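Local structure of mitochondrial enolase superfamily member 1 (Homo sapiens, 4A35) at residues S8-R13 with H75-K80; A37-I42 with K51-T56. The protein catalyses the magnesium-dependent dehydration of L-fuconate to 2-keto-3-deoxy-L-fuconate, a step in the breakdown of L-fucose. All coordinates share one frame; numbering follows the deposited sequence.

Overall arrangement
Both contacts belong to the N-terminal part of the mandelate racemase/muconate lactonizing enzyme fold, where three antiparallel strands pack against helices. The hairpin of contact 2 falls between the two halves of contact 1 in sequence: 8-13 comes first, then 37-42 and 51-56, then 75-80 after helix 63-73. Their centres lie about 11 Å apart. Strands 7-16 and 36-44 are neighbours in the sheet, with R13 O 2.9 Å from Y39 N and S11 N 2.9 Å from V41 O. Contact 1 lies at the surface. Strand 36-44 thus links the loop at 75-80, by way of strand 7-16, to the buried hairpin, whose A37 lies near Y35, a probable substrate-binding residue.

Contact 1: S8-R13 with H75-K80; sequences SRLSVR and HHVLNK
R9, whose backbone rests against L78, holds E43 OE1 through its NH1 in a salt bridge. One face of the guanidinium is covered by its neighbour: S8 OG sits 3.2 Å above the plane, over its centre, and makes a weak hydrogen bond to the carbonyl oxygen of E43. S8 and R9 both face E43, a classic beta bulge at the start of the outer strand 7-16 of the three-stranded N-terminal sheet. Against this strand packs the loop that follows helix 63-73, where a type II beta turn runs from V77 to K80, closed by a long, weak backbone bond. N79 takes its third position with a positive phi, and its carbonyl oxygen accepts a hydrogen bond from R6 NH1, while a backbone hydrogen bond with I7 ties the turn to the strand.

Between the segments themselves the contact is apolar. L78 lays its CD2 methyl against the strand backbone, 3.7 Å from both R9 C and L10 N, and 3.8 Å from S8 O. L78 CD2 also lies 4.1 Å from L10 CB. L10 has CG anti to the backbone N (chi1 -179°), which carries its branched end to V77; the two side chains cross at about a right angle. L10 also packs on V70 of helix 63-73 and on I42 of the next strand, and V77 reaches F92 of helix 89-97. Side chain to side chain, 8-13 and 75-80 meet through methyl packing, closest where L10 CD1 meets V77 CG1 at 3.6 Å.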
# COMPACT_ATOMS: atom_id res chain seq x y z
N SER A 8 6.25 -13.43 -26.34
CA SER A 8 5.23 -14.36 -26.83
C SER A 8 4.56 -15.15 -25.74
O SER A 8 3.41 -15.57 -25.93
CB SER A 8 5.87 -15.32 -27.84
OG SER A 8 7.00 -15.93 -27.25
N ARG A 9 5.27 -15.43 -24.63
CA ARG A 9 4.75 -16.22 -23.51
C ARG A 9 5.15 -15.65 -22.17
O ARG A 9 6.22 -15.04 -22.03
CB ARG A 9 5.25 -17.69 -23.56
CG ARG A 9 4.94 -18.49 -24.83
CD ARG A 9 6.19 -19.18 -25.36
NE ARG A 9 6.30 -19.10 -26.82
CZ ARG A 9 7.44 -19.08 -27.50
NH1 ARG A 9 8.61 -19.11 -26.86
NH2 ARG A 9 7.43 -19.01 -28.83
N LEU A 10 4.30 -15.86 -21.18
CA LEU A 10 4.58 -15.50 -19.79
C LEU A 10 4.06 -16.64 -18.91
O LEU A 10 2.91 -17.08 -19.08
CB LEU A 10 3.94 -14.15 -19.39
CG LEU A 10 4.20 -13.66 -17.93
CD1 LEU A 10 4.22 -12.14 -17.86
CD2 LEU A 10 3.13 -14.23 -16.90
N SER A 11 4.85 -17.05 -17.96
CA SER A 11 4.43 -18.01 -16.95
C SER A 11 4.76 -17.42 -15.58
O SER A 11 5.72 -16.65 -15.43
CB SER A 11 5.08 -19.39 -17.16
OG SER A 11 6.44 -19.39 -16.76
N VAL A 12 3.94 -17.76 -14.59
CA VAL A 12 4.17 -17.32 -13.23
C VAL A 12 3.78 -18.47 -12.33
O VAL A 12 2.70 -19.04 -12.50
CB VAL A 12 3.48 -15.97 -12.85
CG1 VAL A 12 1.97 -15.95 -13.23
CG2 VAL A 12 3.70 -15.64 -11.38
N ARG A 13 4.67 -18.79 -11.37
CA ARG A 13 4.50 -19.90 -10.47
C ARG A 13 4.74 -19.49 -9.03
O ARG A 13 5.58 -18.64 -8.74
CB ARG A 13 5.43 -21.06 -10.89
CG ARG A 13 5.00 -21.74 -12.25
CD ARG A 13 6.07 -22.71 -12.71
NE ARG A 13 7.22 -21.95 -13.23
CZ ARG A 13 8.32 -22.48 -13.74
NH1 ARG A 13 8.50 -23.81 -13.75
NH2 ARG A 13 9.29 -21.69 -14.22
N HIS A 75 -1.27 -9.17 -19.78
CA HIS A 75 -1.70 -8.68 -21.11
C HIS A 75 -0.87 -7.40 -21.55
O HIS A 75 -0.75 -7.14 -22.76
CB HIS A 75 -3.20 -8.41 -21.14
CG HIS A 75 -3.60 -7.21 -20.32
ND1 HIS A 75 -3.79 -5.98 -20.90
CD2 HIS A 75 -3.80 -7.10 -18.98
CE1 HIS A 75 -4.12 -5.15 -19.91
NE2 HIS A 75 -4.16 -5.78 -18.74
N HIS A 76 -0.32 -6.62 -20.58
CA HIS A 76 0.52 -5.43 -20.86
C HIS A 76 1.88 -5.79 -21.46
O HIS A 76 2.46 -4.97 -22.17
CB HIS A 76 0.79 -4.56 -19.61
CG HIS A 76 -0.41 -3.82 -19.08
ND1 HIS A 76 -1.16 -2.97 -19.88
CD2 HIS A 76 -0.99 -3.88 -17.85
CE1 HIS A 76 -2.14 -2.51 -19.10
NE2 HIS A 76 -2.03 -2.99 -17.86
N VAL A 77 2.41 -7.01 -21.17
CA VAL A 77 3.73 -7.38 -21.67
C VAL A 77 3.62 -8.36 -22.85
O VAL A 77 4.48 -8.36 -23.72
CB VAL A 77 4.65 -7.91 -20.51
CG1 VAL A 77 4.25 -9.31 -20.04
CG2 VAL A 77 6.14 -7.85 -20.88
N LEU A 78 2.54 -9.14 -22.91
CA LEU A 78 2.35 -10.13 -23.97
C LEU A 78 2.11 -9.45 -25.32
O LEU A 78 1.43 -8.42 -25.40
CB LEU A 78 1.19 -11.07 -23.63
CG LEU A 78 1.48 -12.15 -22.54
CD1 LEU A 78 0.17 -12.83 -22.11
CD2 LEU A 78 2.49 -13.21 -23.06
N ASN A 79 2.72 -10.00 -26.38
CA ASN A 79 2.60 -9.51 -27.76
C ASN A 79 3.24 -8.12 -27.97
O ASN A 79 2.93 -7.46 -28.94
CB ASN A 79 1.13 -9.51 -28.24
CG ASN A 79 0.45 -10.82 -28.00
OD1 ASN A 79 -0.50 -10.91 -27.21
ND2 ASN A 79 1.00 -11.88 -28.57
N LYS A 80 4.16 -7.73 -27.10
CA LYS A 80 4.90 -6.47 -27.21
C LYS A 80 6.31 -6.74 -27.70
O LYS A 80 6.94 -7.69 -27.22
CB LYS A 80 4.97 -5.76 -25.84
CG LYS A 80 3.92 -4.68 -25.61
CD LYS A 80 2.55 -5.27 -25.36
CE LYS A 80 1.42 -4.30 -25.51
NZ LYS A 80 0.12 -5.00 -25.42

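Contact 2: A37-I42 with K51-T56; sequences AAYVVI and KGCGIT
V40 and G54 form a hydrogen-bonded pair at the middle of an antiparallel hairpin whose two strand axes come within 4.6 Å at 163°. V40 N to G54 O is 2.7 Å long and nearly straight (173°), and G54 N answers to V40 O. I42 and G52 form another such pair, with I42 N to G52 O at 2.7 Å in the carbonyl plane. At the other end the bonds between A38 and T56 are longer, T56 N to A38 O being weak.

On one face, Y39 has CG anti to the backbone N (chi1 -178°), which swings its ring over toward strand 52-58. The CG2 methyl of I55 meets the ring at its edge, in plane, 3.6 Å from Y39 CD1. Farther out, C53 CB lies 3.9 Å from Y39 CE1, and C53 SG stands obliquely to the ring in a sulfur-aromatic contact, 3.3 Å from Y39 OH. That hydroxyl is hydrogen-bonded to the backbone N of M419, so the ring ties the hairpin to the C-terminal part of the chain. Cutting Y39 back to an alanine is likely to leave M419 N without its acceptor and to open a gap beside C53 and I55.

The opposite face, with A38, V40 and I42, is covered by helices 63-73 and 110-131. The bare CA of G52 makes room for I42 CG1, 3.8 Å away.

With the edge that faces A38, V40 and I42 already paired, strand 52-58 turns other polar groups to side chains: C53 N donates to D125 OD2, C53 O accepts from T417 OG1, and I55 O from N121 ND2. Buried backbone polarity at this outermost strand is thus met by side chains where no further strand pairs with it in this chain.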
# COMPACT_ATOMS: atom_id res chain seq x y z
N ALA A 37 8.48 -16.98 -3.37
CA ALA A 37 8.51 -16.03 -4.47
C ALA A 37 7.47 -16.35 -5.51
O ALA A 37 7.12 -17.53 -5.74
CB ALA A 37 9.91 -16.06 -5.14
N ALA A 38 6.97 -15.29 -6.16
CA ALA A 38 6.19 -15.45 -7.41
C ALA A 38 7.28 -15.43 -8.51
O ALA A 38 8.01 -14.43 -8.63
CB ALA A 38 5.19 -14.30 -7.56
N TYR A 39 7.49 -16.55 -9.18
CA TYR A 39 8.57 -16.68 -10.18
C TYR A 39 8.00 -16.55 -11.55
O TYR A 39 7.15 -17.37 -11.95
CB TYR A 39 9.28 -18.03 -10.02
CG TYR A 39 10.44 -18.21 -10.97
CD1 TYR A 39 11.54 -17.33 -10.95
CD2 TYR A 39 10.49 -19.29 -11.85
CE1 TYR A 39 12.63 -17.52 -11.79
CE2 TYR A 39 11.56 -19.47 -12.73
CZ TYR A 39 12.65 -18.60 -12.66
OH TYR A 39 13.74 -18.76 -13.49
N VAL A 40 8.47 -15.52 -12.28
CA VAL A 40 8.00 -15.18 -13.61
C VAL A 40 9.03 -15.56 -14.67
O VAL A 40 10.21 -15.21 -14.54
CB VAL A 40 7.69 -13.65 -13.68
CG1 VAL A 40 7.25 -13.24 -15.10
CG2 VAL A 40 6.65 -13.24 -12.63
N VAL A 41 8.56 -16.15 -15.78
CA VAL A 41 9.41 -16.43 -16.93
C VAL A 41 8.71 -15.89 -18.19
O VAL A 41 7.55 -16.21 -18.48
CB VAL A 41 9.83 -17.91 -17.07
CG1 VAL A 41 10.73 -18.14 -18.31
CG2 VAL A 41 10.52 -18.41 -15.80
N ILE A 42 9.43 -15.06 -18.94
CA ILE A 42 8.90 -14.55 -20.21
C ILE A 42 9.79 -15.05 -21.33
O ILE A 42 11.03 -15.12 -21.17
CB ILE A 42 8.70 -13.00 -20.27
CG1 ILE A 42 10.05 -12.26 -20.17
CG2 ILE A 42 7.65 -12.54 -19.23
CD1 ILE A 42 9.95 -10.62 -20.25
N LYS A 51 15.60 -16.26 -22.10
CA LYS A 51 14.35 -16.02 -21.37
C LYS A 51 14.57 -14.99 -20.29
O LYS A 51 15.68 -14.87 -19.76
CB LYS A 51 13.82 -17.32 -20.76
CG LYS A 51 13.51 -18.37 -21.81
CD LYS A 51 13.05 -19.67 -21.19
CE LYS A 51 12.95 -20.73 -22.26
NZ LYS A 51 12.25 -21.94 -21.79
N GLY A 52 13.53 -14.22 -20.03
CA GLY A 52 13.53 -13.26 -18.95
C GLY A 52 12.92 -13.89 -17.71
O GLY A 52 11.79 -14.38 -17.75
N CYS A 53 13.69 -13.93 -16.62
CA CYS A 53 13.22 -14.46 -15.35
C CYS A 53 13.02 -13.33 -14.34
O CYS A 53 13.84 -12.41 -14.26
CB CYS A 53 14.17 -15.53 -14.83
SG CYS A 53 14.56 -16.82 -16.04
N GLY A 54 11.98 -13.43 -13.54
CA GLY A 54 11.70 -12.38 -12.57
C GLY A 54 11.14 -12.99 -11.32
O GLY A 54 10.52 -14.06 -11.34
N ILE A 55 11.37 -12.29 -10.21
CA ILE A 55 10.86 -12.67 -8.90
C ILE A 55 10.35 -11.46 -8.14
O ILE A 55 10.72 -10.30 -8.40
CB ILE A 55 11.96 -13.40 -8.03
CG1 ILE A 55 13.18 -12.45 -7.76
CG2 ILE A 55 12.35 -14.80 -8.55
CD1 ILE A 55 14.13 -12.86 -6.58
N THR A 56 9.52 -11.76 -7.15
CA THR A 56 9.14 -10.90 -6.05
C THR A 56 9.10 -11.80 -4.84
O THR A 56 8.71 -12.95 -4.96
CB THR A 56 7.92 -10.01 -6.24
OG1 THR A 56 7.99 -9.03 -5.18
CG2 THR A 56 6.59 -10.78 -6.16